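Local coordinates for protein putative Nitroreductase (PDB 3EO7) that binds flavin mononucleotide and probably acts as an oxidoreductase of the nitroreductase kind, at residues Ala217-Leu222 / Glu229-Val234; Phe213-Val218 / Val452-His457; Ser146-Cys151 / Pro155-Thr160. All coordinates share one frame; numbering follows the deposited sequence. Where two conformers were deposited one is given.

Following the chain from its N terminus, contact 3 comes first: it closes a loop of just three residues, folding 155-160 back on 146-151. It is finished before the other two begin. Contacts 1 and 2 start from one place, helix 215-222 and the residues leading into it. Contact 1 closes a six-residue loop onto 229-234 of strand 229-239 and nests inside contact 2, whose 213-218 reaches across 233 residues to 452-457. Helix 215-222 is the common member: it lies on strand 229-239, A217 and V218 lean on A150 of contact 3, and D215 pairs with R454 in the later nitroreductase family region. F213 of contact 2 also packs on A231 and V234 of contact 1.

Contact 1: Ala217-Leu222 / Glu229-Val234; sequences AVNDLL and EGAIAV. With ACT (acetate ion), chain Q.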
loop_
_atom_site.group_PDB
_atom_site.type_symbol
_atom_site.label_atom_id
_atom_site.label_comp_id
_atom_site.label_asym_id
_atom_site.label_seq_id
_atom_site.Cartn_x
_atom_site.Cartn_y
_atom_site.Cartn_z
ATOM N N ALA A 217 -3.517 -22.514 -0.978
ATOM C CA ALA A 217 -2.557 -22.999 -1.966
ATOM C C ALA A 217 -1.315 -22.176 -2.034
ATOM O O ALA A 217 -0.205 -22.717 -2.151
ATOM C CB ALA A 217 -3.217 -23.080 -3.361
ATOM N N VAL A 218 -1.473 -20.857 -1.995
ATOM C CA VAL A 218 -0.313 -19.978 -2.059
ATOM C C VAL A 218 0.499 -20.126 -0.780
ATOM O O VAL A 218 1.728 -20.223 -0.826
ATOM C CB VAL A 218 -0.709 -18.531 -2.308
ATOM C CG1 VAL A 218 0.527 -17.629 -2.268
ATOM C CG2 VAL A 218 -1.469 -18.382 -3.657
ATOM N N ASN A 219 -0.180 -20.176 0.362
ATOM C CA ASN A 219 0.520 -20.288 1.641
ATOM C C ASN A 219 1.222 -21.631 1.740
ATOM O O ASN A 219 2.325 -21.716 2.233
ATOM C CB ASN A 219 -0.416 -19.982 2.809
ATOM C CG ASN A 219 -0.903 -18.521 2.773
ATOM O OD1 ASN A 219 -0.211 -17.660 2.200
ATOM N ND2 ASN A 219 -2.093 -18.253 3.315
ATOM N N ASP A 220 0.585 -22.681 1.239
ATOM C CA ASP A 220 1.226 -23.993 1.192
ATOM C C ASP A 220 2.478 -23.971 0.304
ATOM O O ASP A 220 3.523 -24.560 0.654
ATOM C CB ASP A 220 0.244 -25.053 0.666
ATOM C CG ASP A 220 -0.840 -25.464 1.692
ATOM O OD1 ASP A 220 -0.800 -25.035 2.870
ATOM O OD2 ASP A 220 -1.738 -26.248 1.290
ATOM N N LEU A 221 2.344 -23.335 -0.858
ATOM C CA LEU A 221 3.415 -23.235 -1.884
ATOM C C LEU A 221 4.661 -22.574 -1.304
ATOM O O LEU A 221 5.774 -23.042 -1.514
ATOM C CB LEU A 221 2.873 -22.477 -3.129
ATOM C CG LEU A 221 3.869 -22.059 -4.222
ATOM C CD1 LEU A 221 3.210 -22.025 -5.619
ATOM C CD2 LEU A 221 4.492 -20.759 -3.965
ATOM N N LEU A 222 4.462 -21.524 -0.510
ATOM C CA LEU A 222 5.556 -20.822 0.172
ATOM C C LEU A 222 6.121 -21.522 1.408
ATOM O O LEU A 222 7.191 -21.141 1.895
ATOM C CB LEU A 222 5.093 -19.443 0.608
ATOM C CG LEU A 222 4.836 -18.464 -0.529
ATOM C CD1 LEU A 222 4.225 -17.163 0.059
ATOM C CD2 LEU A 222 6.147 -18.209 -1.305
ATOM N N GLU A 229 1.357 -16.209 9.148
ATOM C CA GLU A 229 1.735 -15.445 7.966
ATOM C C GLU A 229 0.824 -15.830 6.831
ATOM O O GLU A 229 0.361 -16.961 6.763
ATOM C CB GLU A 229 3.190 -15.757 7.623
ATOM C CG GLU A 229 3.811 -14.926 6.527
ATOM C CD GLU A 229 5.258 -15.315 6.213
ATOM O OE1 GLU A 229 5.883 -16.116 7.014
ATOM O OE2 GLU A 229 5.794 -14.841 5.166
ATOM N N GLY A 230 0.470 -14.869 5.988
ATOM C CA GLY A 230 -0.371 -15.197 4.841
ATOM C C GLY A 230 -0.163 -14.272 3.666
ATOM O O GLY A 230 -0.010 -13.064 3.821
ATOM N N ALA A 231 -0.133 -14.867 2.486
ATOM C CA ALA A 231 -0.022 -14.135 1.238
ATOM C C ALA A 231 -1.220 -13.197 1.036
ATOM O O ALA A 231 -2.368 -13.598 1.244
ATOM C CB ALA A 231 0.040 -15.134 0.077
ATOM N N ILE A 232 -0.950 -11.944 0.661
ATOM C CA ILE A 232 -2.040 -11.028 0.335
ATOM C C ILE A 232 -1.950 -10.409 -1.070
ATOM O O ILE A 232 -2.897 -9.776 -1.525
ATOM C CB ILE A 232 -2.341 -9.992 1.451
ATOM C CG1 ILE A 232 -1.088 -9.214 1.818
ATOM C CG2 ILE A 232 -2.969 -10.721 2.672
ATOM C CD1 ILE A 232 -1.310 -8.103 2.879
ATOM N N ALA A 233 -0.823 -10.596 -1.750
ATOM C CA ALA A 233 -0.681 -10.161 -3.124
ATOM C C ALA A 233 0.354 -11.034 -3.845
ATOM O O ALA A 233 1.422 -11.311 -3.305
ATOM C CB ALA A 233 -0.276 -8.659 -3.232
ATOM N N VAL A 234 -0.003 -11.451 -5.058
ATOM C CA VAL A 234 0.844 -12.207 -5.981
ATOM C C VAL A 234 1.086 -11.269 -7.177
ATOM O O VAL A 234 0.145 -10.712 -7.725
ATOM C CB VAL A 234 0.233 -13.556 -6.397
ATOM C CG1 VAL A 234 1.095 -14.245 -7.481
ATOM C CG2 VAL A 234 0.062 -14.493 -5.144
HETATM C C ACT Q . -4.949 -20.114 4.672
HETATM O O ACT Q . -3.738 -20.299 4.341
HETATM O OXT ACT Q . -5.306 -18.842 4.913
HETATM C CH3 ACT Q . -5.732 -21.417 4.870
HETATM O O HOH W 1 -3.458 -15.644 2.819
#
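N219 and G230 mark the closest backbone approach, CA to CA 6.1 Å, where helical 217-222 passes strand 229-234 with axes 7.7 Å apart at the nearest and chain directions 119° apart. The carboxamide of N219 does the polar work. Its OD1 takes the backbone N-H of A231 at 2.8 Å (N to OD1) in a nearly straight bond, 173° at the hydrogen. The donor lies a little off the carbonyl plane. On the other branch, ND2 gives a bond to an oxygen of a bound acetate, probably from the crystallisation liquor, and a second to a water that donates in turn to A231 O. One side chain therefore grips both backbone polar atoms of A231, one directly and one through water, and these bonds fix which way the amide is flipped. A leucine here would probably leave the A231 N-H without its acceptor and the bridging water without its amide donor. Beside this polar patch V218 turns CG1 anti to its backbone N (chi1 176°) and presses it on A231 CB at 3.5 Å, a tight fit; V234 CG2 borders V218 CG1 more loosely, at 4.3 Å. This is helix-on-sheet packing of the nitroreductase fold: the strand pairs with 162-169, and a classic beta bulge follows where I232 and A233 both face V166.

Contact 2: Phe213-Val218 / Val452-His457; sequences FIDEAV and VYRYLH
D215 and R454 leave their helices with the same first torsion, CG anti to the carbonyl carbon (chi1 -58° and -59°), and R454 then runs extended from CG to NE, which lets the two bridge CA atoms 12.8 Å apart. They approach from opposite directions. The guanidinium meets the acid end-on, and both of its terminal nitrogens go to one oxygen: R454 NH1 lies 2.8 Å from D215 OD2 in a fairly straight bond of 160°, while R454 NH2 sits at 3.2 Å from D215 OD2 and is more bent. OD2 lies in the plane of the guanidinium, at its edge. The carboxylate, by contrast, stands almost perpendicular to that plane; NH1 meets the syn lone pair of OD2, and NH2 comes in from above the carboxylate plane. The other oxygen, OD1, is taken by a salt bridge from R451 and by the backbone N of I280, and R454 NH2 has a further partner in T278. With two arginines around it at the first turn of a helix, the buried acid is likely to stay charged. Further along helix 452-473, H457 ND1 bonds back to Y453 O at 3.0 Å and its CE1 lies over the Y453 ring, away from the salt bridge. R454 passes Y182 of helix 181-202 and I232 of strand 229-239 on its way. The salt bridge thus ties the start of helix 215-222, in the first nitroreductase family region, to helix 452-473 in the second.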
loop_
_atom_site.group_PDB
_atom_site.type_symbol
_atom_site.label_atom_id
_atom_site.label_comp_id
_atom_site.label_asym_id
_atom_site.label_seq_id
_atom_site.Cartn_x
_atom_site.Cartn_y
_atom_site.Cartn_z
ATOM N N PHE A 213 -6.651 -15.235 -5.485
ATOM C CA PHE A 213 -5.916 -16.499 -5.472
ATOM C C PHE A 213 -6.421 -17.342 -4.298
ATOM O O PHE A 213 -7.024 -16.813 -3.378
ATOM C CB PHE A 213 -4.392 -16.254 -5.367
ATOM C CG PHE A 213 -3.994 -15.385 -4.200
ATOM C CD1 PHE A 213 -3.937 -15.908 -2.915
ATOM C CD2 PHE A 213 -3.688 -14.058 -4.383
ATOM C CE1 PHE A 213 -3.586 -15.099 -1.843
ATOM C CE2 PHE A 213 -3.337 -13.228 -3.323
ATOM C CZ PHE A 213 -3.277 -13.752 -2.043
ATOM N N ILE A 214 -6.120 -18.635 -4.347
ATOM C CA ILE A 214 -6.488 -19.608 -3.327
ATOM C C ILE A 214 -5.457 -19.491 -2.207
ATOM O O ILE A 214 -4.324 -19.974 -2.319
ATOM C CB ILE A 214 -6.577 -21.059 -3.890
ATOM C CG1 ILE A 214 -7.575 -21.102 -5.071
ATOM C CG2 ILE A 214 -6.970 -22.033 -2.788
ATOM C CD1 ILE A 214 -7.547 -22.424 -5.872
ATOM N N ASP A 215 -5.847 -18.788 -1.147
ATOM C CA ASP A 215 -4.915 -18.522 -0.031
ATOM C C ASP A 215 -4.225 -19.769 0.468
ATOM O O ASP A 215 -3.014 -19.774 0.638
ATOM C CB ASP A 215 -5.599 -17.802 1.130
ATOM C CG ASP A 215 -6.230 -16.484 0.710
ATOM O OD1 ASP A 215 -7.260 -16.517 -0.013
ATOM O OD2 ASP A 215 -5.705 -15.435 1.126
ATOM N N GLU A 216 -5.010 -20.815 0.709
ATOM C CA GLU A 216 -4.475 -22.076 1.215
ATOM C C GLU A 216 -3.315 -22.580 0.337
ATOM O O GLU A 216 -2.290 -23.061 0.836
ATOM C CB GLU A 216 -5.592 -23.125 1.274
ATOM C CG GLU A 216 -5.152 -24.460 1.853
ATOM C CD GLU A 216 -6.246 -25.507 1.883
ATOM O OE1 GLU A 216 -7.344 -25.309 1.317
ATOM O OE2 GLU A 216 -5.976 -26.576 2.466
ATOM N N ALA A 217 -3.517 -22.514 -0.978
ATOM C CA ALA A 217 -2.557 -22.999 -1.966
ATOM C C ALA A 217 -1.315 -22.176 -2.034
ATOM O O ALA A 217 -0.205 -22.717 -2.151
ATOM C CB ALA A 217 -3.217 -23.080 -3.361
ATOM N N VAL A 218 -1.473 -20.857 -1.995
ATOM C CA VAL A 218 -0.313 -19.978 -2.059
ATOM C C VAL A 218 0.499 -20.126 -0.780
ATOM O O VAL A 218 1.728 -20.223 -0.826
ATOM C CB VAL A 218 -0.709 -18.531 -2.308
ATOM C CG1 VAL A 218 0.527 -17.629 -2.268
ATOM C CG2 VAL A 218 -1.469 -18.382 -3.657
ATOM N N VAL A 452 -12.817 -7.873 0.059
ATOM C CA VAL A 452 -12.630 -6.520 -0.466
ATOM C C VAL A 452 -11.929 -5.632 0.566
ATOM O O VAL A 452 -11.222 -4.692 0.198
ATOM C CB VAL A 452 -13.964 -5.837 -0.899
ATOM C CG1 VAL A 452 -14.781 -5.337 0.331
ATOM C CG2 VAL A 452 -13.658 -4.673 -1.929
ATOM N N TYR A 453 -12.073 -5.960 1.853
ATOM C CA TYR A 453 -11.436 -5.186 2.901
ATOM C C TYR A 453 -9.932 -5.109 2.677
ATOM O O TYR A 453 -9.318 -4.038 2.880
ATOM C CB TYR A 453 -11.753 -5.789 4.277
ATOM C CG TYR A 453 -11.590 -4.801 5.414
ATOM C CD1 TYR A 453 -12.616 -3.953 5.768
ATOM C CD2 TYR A 453 -10.413 -4.740 6.130
ATOM C CE1 TYR A 453 -12.496 -3.047 6.828
ATOM C CE2 TYR A 453 -10.283 -3.883 7.202
ATOM C CZ TYR A 453 -11.332 -3.012 7.524
ATOM O OH TYR A 453 -11.186 -2.166 8.576
ATOM N N ARG A 454 -9.323 -6.246 2.311
ATOM C CA ARG A 454 -7.897 -6.273 1.987
ATOM C C ARG A 454 -7.590 -5.329 0.813
ATOM O O ARG A 454 -6.671 -4.546 0.853
ATOM C CB ARG A 454 -7.479 -7.669 1.517
ATOM C CG ARG A 454 -7.708 -8.768 2.483
ATOM C CD ARG A 454 -7.075 -10.035 1.869
ATOM N NE ARG A 454 -7.457 -11.215 2.597
ATOM C CZ ARG A 454 -7.045 -12.454 2.292
ATOM N NH1 ARG A 454 -6.226 -12.650 1.265
ATOM N NH2 ARG A 454 -7.451 -13.470 3.027
ATOM N N TYR A 455 -8.410 -5.444 -0.223
ATOM C CA TYR A 455 -8.214 -4.710 -1.471
ATOM C C TYR A 455 -8.274 -3.217 -1.244
ATOM O O TYR A 455 -7.462 -2.457 -1.779
ATOM C CB TYR A 455 -9.241 -5.092 -2.520
ATOM C CG TYR A 455 -9.299 -6.564 -2.938
ATOM C CD1 TYR A 455 -8.174 -7.388 -2.905
ATOM C CD2 TYR A 455 -10.466 -7.090 -3.488
ATOM C CE1 TYR A 455 -8.236 -8.669 -3.343
ATOM C CE2 TYR A 455 -10.547 -8.411 -3.938
ATOM C CZ TYR A 455 -9.410 -9.210 -3.861
ATOM O OH TYR A 455 -9.425 -10.522 -4.315
ATOM N N LEU A 456 -9.243 -2.794 -0.456
ATOM C CA LEU A 456 -9.431 -1.367 -0.191
ATOM C C LEU A 456 -8.211 -0.747 0.493
ATOM O O LEU A 456 -7.748 0.352 0.114
ATOM C CB LEU A 456 -10.664 -1.135 0.710
ATOM C CG LEU A 456 -12.030 -1.458 0.141
ATOM C CD1 LEU A 456 -13.156 -1.403 1.195
ATOM C CD2 LEU A 456 -12.308 -0.522 -1.078
ATOM N N HIS A 457 -7.727 -1.426 1.529
ATOM C CA HIS A 457 -6.633 -0.916 2.343
ATOM C C HIS A 457 -5.332 -0.969 1.545
ATOM O O HIS A 457 -4.557 -0.017 1.584
ATOM C CB HIS A 457 -6.568 -1.663 3.685
ATOM C CG HIS A 457 -7.614 -1.215 4.651
ATOM N ND1 HIS A 457 -8.926 -1.655 4.593
ATOM C CD2 HIS A 457 -7.557 -0.335 5.676
ATOM C CE1 HIS A 457 -9.618 -1.077 5.559
ATOM N NE2 HIS A 457 -8.822 -0.258 6.218
#

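Contact 3: Ser146-Cys151 / Pro155-Thr160; sequences SLQEAC and PALEST
L157 lays its forked end against helix 146-150 and C151 just after it, and around that end the contact is tightly packed. The two helical segments run nearly antiparallel, their N-to-C directions 162° apart, with Q148 and L157 at the closest CA pair, 6.4 Å. The leucine sets its CG anti to the carbonyl carbon (chi1 -71°), which swings the fork toward the first helix; one methyl goes to C151, the other to L147. L157 CD1 reaches C151 CB at 3.7 Å, with the sulfur slightly farther off, while L157 CD2 meets L147 CD2 at 3.8 Å, the two leucine side chains crossing at about a right angle. Lower on the stem, the Q148 and L157 side chains pass in opposite directions, Q148 CG 3.8 Å from L157 CB, so the aliphatic part of the glutamine closes that flank of the leucine. Beyond it the contact becomes polar and slack. The side chain of the exposed E158 bends at its second torsion and lays its carboxylate across the end of Q148, where Q148 NE2 makes a weak bond to E158 OE1, 3.1 Å and only 126° at the hydrogen. The amide and carboxylate planes are 67° apart. E158 OE2 also forms a salt bridge with R116. P236 of strand 229-239 also touches L157, and V234 touches C151. Two short helices turning back on each other through three residues make a helical hairpin; its second arm is weakly bonded, its first carries A150 against helix 215-222, and the pair packs against strand 229-239 of the antiparallel sheet, away from the flavin site.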
loop_
_atom_site.group_PDB
_atom_site.type_symbol
_atom_site.label_atom_id
_atom_site.label_comp_id
_atom_site.label_asym_id
_atom_site.label_seq_id
_atom_site.Cartn_x
_atom_site.Cartn_y
_atom_site.Cartn_z
ATOM N N SER A 146 2.081 -24.983 -9.725
ATOM C CA SER A 146 1.310 -24.869 -8.474
ATOM C C SER A 146 0.852 -23.415 -8.252
ATOM O O SER A 146 -0.259 -23.165 -7.769
ATOM C CB SER A 146 2.089 -25.398 -7.256
ATOM O OG SER A 146 3.271 -24.656 -6.991
ATOM N N LEU A 147 1.710 -22.462 -8.600
ATOM C CA LEU A 147 1.362 -21.052 -8.474
ATOM C C LEU A 147 0.268 -20.708 -9.482
ATOM O O LEU A 147 -0.681 -19.996 -9.161
ATOM C CB LEU A 147 2.594 -20.148 -8.643
ATOM C CG LEU A 147 2.296 -18.645 -8.434
ATOM C CD1 LEU A 147 1.636 -18.331 -7.049
ATOM C CD2 LEU A 147 3.613 -17.883 -8.620
ATOM N N GLN A 148 0.398 -21.221 -10.700
ATOM C CA GLN A 148 -0.626 -21.015 -11.701
ATOM C C GLN A 148 -1.975 -21.564 -11.234
ATOM O O GLN A 148 -2.947 -20.860 -11.273
ATOM C CB GLN A 148 -0.213 -21.654 -13.024
ATOM C CG GLN A 148 0.921 -20.916 -13.739
ATOM C CD GLN A 148 1.327 -21.589 -15.011
ATOM O OE1 GLN A 148 1.894 -22.713 -14.998
ATOM N NE2 GLN A 148 1.035 -20.925 -16.150
ATOM N N GLU A 149 -2.013 -22.789 -10.727
ATOM C CA GLU A 149 -3.286 -23.377 -10.259
ATOM C C GLU A 149 -3.900 -22.528 -9.115
ATOM O O GLU A 149 -5.116 -22.237 -9.091
ATOM C CB GLU A 149 -3.048 -24.830 -9.817
ATOM C CG GLU A 149 -2.715 -25.752 -10.977
ATOM C CD GLU A 149 -2.105 -27.091 -10.556
ATOM O OE1 GLU A 149 -1.607 -27.211 -9.417
ATOM O OE2 GLU A 149 -2.074 -28.011 -11.403
ATOM N N ALA A 150 -3.041 -22.084 -8.204
ATOM C CA ALA A 150 -3.459 -21.291 -7.059
ATOM C C ALA A 150 -4.009 -19.941 -7.489
ATOM O O ALA A 150 -4.837 -19.362 -6.800
ATOM C CB ALA A 150 -2.294 -21.101 -6.071
ATOM N N CYS A 151 -3.568 -19.442 -8.649
ATOM C CA CYS A 151 -4.093 -18.162 -9.174
ATOM C C CYS A 151 -5.084 -18.339 -10.338
ATOM O O CYS A 151 -5.245 -17.440 -11.166
ATOM C CB CYS A 151 -2.929 -17.279 -9.615
ATOM S SG CYS A 151 -1.760 -16.869 -8.280
ATOM N N PRO A 155 -3.497 -15.244 -16.736
ATOM C CA PRO A 155 -2.600 -15.177 -17.920
ATOM C C PRO A 155 -1.251 -14.526 -17.693
ATOM O O PRO A 155 -0.297 -14.835 -18.414
ATOM C CB PRO A 155 -3.403 -14.342 -18.935
ATOM C CG PRO A 155 -4.794 -14.334 -18.435
ATOM C CD PRO A 155 -4.755 -14.513 -16.946
ATOM N N ALA A 156 -1.143 -13.650 -16.709
ATOM C CA ALA A 156 0.142 -13.004 -16.435
ATOM C C ALA A 156 1.210 -14.024 -16.036
ATOM O O ALA A 156 2.401 -13.773 -16.220
ATOM C CB ALA A 156 0.009 -11.900 -15.392
ATOM N N LEU A 157 0.806 -15.166 -15.481
ATOM C CA LEU A 157 1.761 -16.224 -15.119
ATOM C C LEU A 157 2.260 -17.051 -16.284
ATOM O O LEU A 157 3.310 -17.667 -16.220
ATOM C CB LEU A 157 1.157 -17.142 -14.041
ATOM C CG LEU A 157 1.031 -16.480 -12.663
ATOM C CD1 LEU A 157 0.026 -17.214 -11.782
ATOM C CD2 LEU A 157 2.387 -16.406 -11.957
ATOM N N GLU A 158 1.529 -17.049 -17.371
ATOM C CA GLU A 158 1.937 -17.839 -18.505
ATOM C C GLU A 158 3.128 -17.201 -19.273
ATOM O O GLU A 158 3.976 -17.915 -19.772
ATOM C CB GLU A 158 0.724 -18.108 -19.392
ATOM C CG GLU A 158 0.934 -19.359 -20.310
ATOM C CD GLU A 158 1.023 -20.692 -19.516
ATOM O OE1 GLU A 158 -0.027 -21.189 -19.048
ATOM O OE2 GLU A 158 2.134 -21.254 -19.389
ATOM N N SER A 159 3.189 -15.869 -19.302
ATOM C CA SER A 159 4.186 -15.097 -20.041
ATOM C C SER A 159 5.484 -14.800 -19.273
ATOM O O SER A 159 6.553 -14.573 -19.854
ATOM C CB SER A 159 3.571 -13.704 -20.379
ATOM O OG SER A 159 2.142 -13.716 -20.309
ATOM N N THR A 160 5.388 -14.869 -17.968
ATOM C CA THR A 160 6.461 -14.444 -17.087
ATOM C C THR A 160 7.291 -15.588 -16.513
ATOM O O THR A 160 6.903 -16.758 -16.588
ATOM C CB THR A 160 5.860 -13.574 -15.960
ATOM O OG1 THR A 160 4.841 -14.320 -15.276
ATOM C CG2 THR A 160 5.281 -12.275 -16.557
#